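Local coordinates for carbohydrate kinase, FGGY (Rhodospirillum rubrum, PDB 3IFR), which probably phosphorylates D-xylulose, as a xylulose kinase of the FGGY carbohydrate kinase family, at residues 20-25 and 437-442; 32-37 and 60-65. All blocks are in the same frame, centred on the assembly; numbering follows the deposited sequence.

Contacts 1 and 2 lie on neighbouring strands of the mixed sheet in the N-terminal domain, their centres about 11 Å apart. Strands 18-25 and 29-37 follow each other in the chain and pair antiparallel; A21 N to A34 O, at 2.8 Å, is a probable hydrogen bond between the two contacts. Each contact covers a different face of this sheet: helix 437-448 packs on the I22 side, helix 52-70 on the A21 and A34 side. Along the chain contact 2 is nested within the long loop closed by contact 1. Both segments of contact 2 belong to the N-terminal FGGY domain, whereas contact 1 brings a helix of the C-terminal FGGY domain against it.

Contact 1 (20-25 and 437-442); sequences IAILVR and SAVGAA
I22 reaches from strand 20-25 into the side of helix 437-442, and its side chain carries most of the contact. From CB, the short branch I22 CG2 lies beside A438 CB at 4.1 Å, and CG1 skirts the same methyl at a similar distance. CG1 sits between the backbone N and carbonyl carbon (chi1 69°), and the extended second torsion (chi2 -171°) carries CD1 outward to the helix. There I22 CD1 rests on the A438-V439 peptide, 3.6 Å from both A438 C and V439 N. It also meets A438 CB and V439 CG2, each 3.8 Å from I22 CD1, while A442 CB borders it more loosely from the next turn. Small residues on this helix face let the strand's side chain come against the helix backbone, and the short strand and helix axes come within 8.3 Å at a crossing angle of -45°. The sheet belongs to the N-terminal half of the actin-like ATPase fold, and helix 437-448, which follows a strand of the C-terminal sheet, is consistent with one of the two helices that connect the domains in actin-like kinases. S437 OG also hydrogen-bonds D245 O, at helix 245-252. Replacing I22 with an alanine would remove the whole CG1-CD1 arm and would probably leave a gap against the A438-V439 peptide, with V439 CG2 losing its neighbour on the strand. Further along, V24 CG2 turns to A442 CB at 3.9 Å.

Contact 2 (32-37 and 60-65); sequences AVASRP and RAVLAE
A34 sets its methyl into the surface of helix 60-65, where A34 CB lies over the backbone oxygen V62 O at 3.5 Å. From the next turn the E65 carboxylate closes over the same methyl, E65 OE2 standing 3.5 Å from A34 CB. The V62 side chain also packs here, although its first torsion is nearly eclipsed and the placing of its branches is doubtful. E65 reaches this place as an extended chain, CG lying anti to the backbone N. Its other oxygen, E65 OE1, is gripped end-on by R36: R36 NH1 and R36 NH2 both donate to this single atom, at 2.9 Å and 2.8 Å respectively, in a salt bridge with two bent hydrogen bonds. NH2 approaches nearly in line with the C-O bond of E65, NH1 from above the carboxylate, and the guanidinium and carboxylate planes are 37° apart. The bend of the arginine chain (chi2 -61°) folds the guanidinium back along its own strand, where R36 NH1 also gives a straighter bond to S35 O at 2.6 Å. Nearer the backbone, R36 NE passes A61 CB at 3.8 Å. Strand 29-37 is the edge strand here, and helix 52-70 leads from it across the sheet to the parallel strand 77-84, a beta-alpha-beta crossover; the antiparallel run of the two segments (159°) fits that path. S35 O and E65 OE1 both lie in the guanidinium plane, so the three bonds together fix its rotation, and the arginine's charge is likely to favour the ionised form of E65 at this partly exposed edge of the sheet.

Contact 1 (20-25 and 437-442)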
loop_
_atom_site.group_PDB
_atom_site.type_symbol
_atom_site.label_atom_id
_atom_site.label_comp_id
_atom_site.label_asym_id
_atom_site.label_seq_id
_atom_site.Cartn_x
_atom_site.Cartn_y
_atom_site.Cartn_z
ATOM N N ILE A 20 -2.494 -11.298 -10.453
ATOM C CA ILE A 20 -1.304 -12.132 -10.394
ATOM C C ILE A 20 -1.567 -13.231 -9.413
ATOM O O ILE A 20 -2.104 -12.962 -8.346
ATOM C CB ILE A 20 -0.126 -11.318 -9.904
ATOM C CG1 ILE A 20 0.202 -10.215 -10.916
ATOM C CG2 ILE A 20 1.091 -12.217 -9.707
ATOM C CD1 ILE A 20 1.159 -9.145 -10.364
ATOM N N ALA A 21 -1.232 -14.459 -9.777
ATOM C CA ALA A 21 -1.331 -15.587 -8.853
ATOM C C ALA A 21 -0.021 -16.356 -8.847
ATOM O O ALA A 21 0.613 -16.513 -9.897
ATOM C CB ALA A 21 -2.429 -16.535 -9.254
ATOM N N ILE A 22 0.335 -16.890 -7.681
ATOM C CA ILE A 22 1.528 -17.715 -7.562
ATOM C C ILE A 22 1.282 -19.011 -6.802
ATOM O O ILE A 22 0.406 -19.090 -5.914
ATOM C CB ILE A 22 2.652 -16.963 -6.846
ATOM C CG1 ILE A 22 2.256 -16.769 -5.381
ATOM C CG2 ILE A 22 2.897 -15.615 -7.544
ATOM C CD1 ILE A 22 3.186 -15.833 -4.607
ATOM N N LEU A 23 2.071 -20.022 -7.175
ATOM C CA LEU A 23 2.044 -21.295 -6.516
ATOM C C LEU A 23 3.373 -21.437 -5.855
ATOM O O LEU A 23 4.424 -21.365 -6.517
ATOM C CB LEU A 23 1.870 -22.424 -7.524
ATOM C CG LEU A 23 1.755 -23.843 -6.924
ATOM C CD1 LEU A 23 0.535 -23.972 -5.989
ATOM C CD2 LEU A 23 1.684 -24.919 -8.009
ATOM N N VAL A 24 3.338 -21.666 -4.550
ATOM C CA VAL A 24 4.563 -21.819 -3.781
ATOM C C VAL A 24 4.605 -23.203 -3.182
ATOM O O VAL A 24 3.596 -23.709 -2.656
ATOM C CB VAL A 24 4.581 -20.829 -2.610
ATOM C CG1 VAL A 24 5.771 -21.093 -1.724
ATOM C CG2 VAL A 24 4.505 -19.389 -3.105
ATOM N N ARG A 25 5.760 -23.825 -3.289
ATOM C CA ARG A 25 6.042 -25.032 -2.536
ATOM C C ARG A 25 6.864 -24.569 -1.354
ATOM O O ARG A 25 7.937 -23.970 -1.526
ATOM C CB ARG A 25 6.874 -26.001 -3.378
ATOM C CG ARG A 25 7.551 -27.182 -2.608
ATOM C CD ARG A 25 8.707 -27.781 -3.453
ATOM N NE ARG A 25 8.338 -27.779 -4.880
ATOM C CZ ARG A 25 9.204 -27.679 -5.887
ATOM N NH1 ARG A 25 10.514 -27.583 -5.619
ATOM N NH2 ARG A 25 8.765 -27.682 -7.157
ATOM N N SER A 437 2.687 -8.508 -3.647
ATOM C CA SER A 437 1.746 -8.784 -2.572
ATOM C C SER A 437 1.291 -10.236 -2.561
ATOM O O SER A 437 0.867 -10.764 -1.510
ATOM C CB SER A 437 0.502 -7.902 -2.728
ATOM O OG SER A 437 0.806 -6.535 -2.927
ATOM N N ALA A 438 1.356 -10.887 -3.718
ATOM C CA ALA A 438 0.830 -12.255 -3.816
ATOM C C ALA A 438 1.581 -13.116 -2.861
ATOM O O ALA A 438 1.013 -14.036 -2.275
ATOM C CB ALA A 438 0.951 -12.817 -5.207
ATOM N N VAL A 439 2.867 -12.800 -2.703
ATOM C CA VAL A 439 3.728 -13.501 -1.752
ATOM C C VAL A 439 3.317 -13.342 -0.282
ATOM O O VAL A 439 3.361 -14.318 0.502
ATOM C CB VAL A 439 5.211 -13.070 -1.864
ATOM C CG1 VAL A 439 5.977 -13.685 -0.707
ATOM C CG2 VAL A 439 5.802 -13.455 -3.219
ATOM N N GLY A 440 2.985 -12.107 0.115
ATOM C CA GLY A 440 2.491 -11.857 1.457
ATOM C C GLY A 440 1.257 -12.727 1.619
ATOM O O GLY A 440 0.978 -13.268 2.693
ATOM N N ALA A 441 0.498 -12.880 0.540
ATOM C CA ALA A 441 -0.742 -13.676 0.622
ATOM C C ALA A 441 -0.525 -15.194 0.697
ATOM O O ALA A 441 -1.140 -15.847 1.531
ATOM C CB ALA A 441 -1.756 -13.292 -0.494
ATOM N N ALA A 442 0.351 -15.757 -0.135
ATOM C CA ALA A 442 0.686 -17.172 0.017
ATOM C C ALA A 442 1.102 -17.426 1.469
ATOM O O ALA A 442 0.740 -18.443 2.052
ATOM C CB ALA A 442 1.794 -17.570 -0.900
#

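Contact 2 (32-37 and 60-65)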
loop_
_atom_site.group_PDB
_atom_site.type_symbol
_atom_site.label_atom_id
_atom_site.label_comp_id
_atom_site.label_asym_id
_atom_site.label_seq_id
_atom_site.Cartn_x
_atom_site.Cartn_y
_atom_site.Cartn_z
ATOM N N ALA A 32 5.110 -21.615 -9.780
ATOM C CA ALA A 32 4.518 -20.973 -10.961
ATOM C C ALA A 32 3.992 -19.569 -10.682
ATOM O O ALA A 32 3.577 -19.257 -9.562
ATOM C CB ALA A 32 3.362 -21.842 -11.537
ATOM N N VAL A 33 3.960 -18.742 -11.724
ATOM C CA VAL A 33 3.383 -17.400 -11.614
ATOM C C VAL A 33 2.500 -17.174 -12.815
ATOM O O VAL A 33 2.934 -17.418 -13.931
ATOM C CB VAL A 33 4.491 -16.288 -11.541
ATOM C CG1 VAL A 33 3.889 -14.911 -11.334
ATOM C CG2 VAL A 33 5.436 -16.578 -10.417
ATOM N N ALA A 34 1.256 -16.740 -12.604
ATOM C CA ALA A 34 0.419 -16.290 -13.731
ATOM C C ALA A 34 -0.122 -14.866 -13.551
ATOM O O ALA A 34 -0.447 -14.460 -12.439
ATOM C CB ALA A 34 -0.724 -17.265 -13.981
ATOM N N SER A 35 -0.219 -14.114 -14.653
ATOM C CA SER A 35 -0.797 -12.781 -14.603
ATOM C C SER A 35 -1.744 -12.453 -15.753
ATOM O O SER A 35 -1.795 -13.147 -16.763
ATOM C CB SER A 35 0.282 -11.706 -14.513
ATOM O OG SER A 35 0.929 -11.542 -15.755
ATOM N N ARG A 36 -2.497 -11.374 -15.574
ATOM C CA ARG A 36 -3.429 -10.906 -16.580
ATOM C C ARG A 36 -3.619 -9.422 -16.319
ATOM O O ARG A 36 -3.726 -8.996 -15.154
ATOM C CB ARG A 36 -4.796 -11.619 -16.484
ATOM C CG ARG A 36 -4.850 -13.111 -16.869
ATOM C CD ARG A 36 -4.442 -13.356 -18.326
ATOM N NE ARG A 36 -4.631 -14.755 -18.724
ATOM C CZ ARG A 36 -3.738 -15.711 -18.495
ATOM N NH1 ARG A 36 -2.623 -15.403 -17.862
ATOM N NH2 ARG A 36 -3.959 -16.970 -18.880
ATOM N N PRO A 37 -3.687 -8.630 -17.403
ATOM C CA PRO A 37 -3.905 -7.191 -17.305
ATOM C C PRO A 37 -5.335 -6.881 -16.808
ATOM O O PRO A 37 -6.275 -7.644 -17.064
ATOM C CB PRO A 37 -3.731 -6.723 -18.769
ATOM C CG PRO A 37 -3.051 -7.853 -19.458
ATOM C CD PRO A 37 -3.616 -9.063 -18.809
ATOM N N ARG A 60 -9.957 -16.562 -12.425
ATOM C CA ARG A 60 -10.144 -17.877 -12.999
ATOM C C ARG A 60 -9.033 -18.244 -13.916
ATOM O O ARG A 60 -8.529 -19.339 -13.829
ATOM C CB ARG A 60 -11.439 -17.891 -13.825
ATOM C CG ARG A 60 -12.690 -17.958 -12.973
ATOM C CD ARG A 60 -13.877 -17.774 -13.824
ATOM N NE ARG A 60 -14.081 -18.968 -14.639
ATOM C CZ ARG A 60 -14.721 -18.981 -15.810
ATOM N NH1 ARG A 60 -15.205 -17.855 -16.324
ATOM N NH2 ARG A 60 -14.843 -20.128 -16.470
ATOM N N ALA A 61 -8.646 -17.336 -14.807
ATOM C CA ALA A 61 -7.604 -17.635 -15.816
ATOM C C ALA A 61 -6.237 -17.973 -15.216
ATOM O O ALA A 61 -5.541 -18.921 -15.631
ATOM C CB ALA A 61 -7.444 -16.461 -16.772
ATOM N N VAL A 62 -5.852 -17.151 -14.257
ATOM C CA VAL A 62 -4.546 -17.188 -13.628
ATOM C C VAL A 62 -4.439 -18.391 -12.666
ATOM O O VAL A 62 -3.419 -19.035 -12.595
ATOM C CB VAL A 62 -4.425 -15.860 -12.881
ATOM C CG1 VAL A 62 -4.278 -16.054 -11.391
ATOM C CG2 VAL A 62 -3.439 -14.927 -13.518
ATOM N N LEU A 63 -5.502 -18.713 -11.939
ATOM C CA LEU A 63 -5.492 -19.927 -11.107
ATOM C C LEU A 63 -5.406 -21.184 -11.985
ATOM O O LEU A 63 -4.556 -22.018 -11.777
ATOM C CB LEU A 63 -6.723 -20.005 -10.170
ATOM C CG LEU A 63 -6.802 -18.877 -9.144
ATOM C CD1 LEU A 63 -8.142 -18.832 -8.359
ATOM C CD2 LEU A 63 -5.634 -19.007 -8.205
ATOM N N ALA A 64 -6.297 -21.312 -12.965
ATOM C CA ALA A 64 -6.194 -22.417 -13.917
ATOM C C ALA A 64 -4.810 -22.494 -14.600
ATOM O O ALA A 64 -4.237 -23.568 -14.779
ATOM C CB ALA A 64 -7.261 -22.290 -14.927
ATOM N N GLU A 65 -4.242 -21.356 -14.970
ATOM C CA GLU A 65 -2.917 -21.386 -15.612
ATOM C C GLU A 65 -1.848 -21.911 -14.650
ATOM O O GLU A 65 -0.917 -22.591 -15.068
ATOM C CB GLU A 65 -2.519 -20.020 -16.145
ATOM C CG GLU A 65 -1.199 -20.079 -16.888
ATOM C CD GLU A 65 -0.729 -18.734 -17.379
ATOM O OE1 GLU A 65 -1.516 -18.053 -18.086
ATOM O OE2 GLU A 65 0.430 -18.360 -17.086
#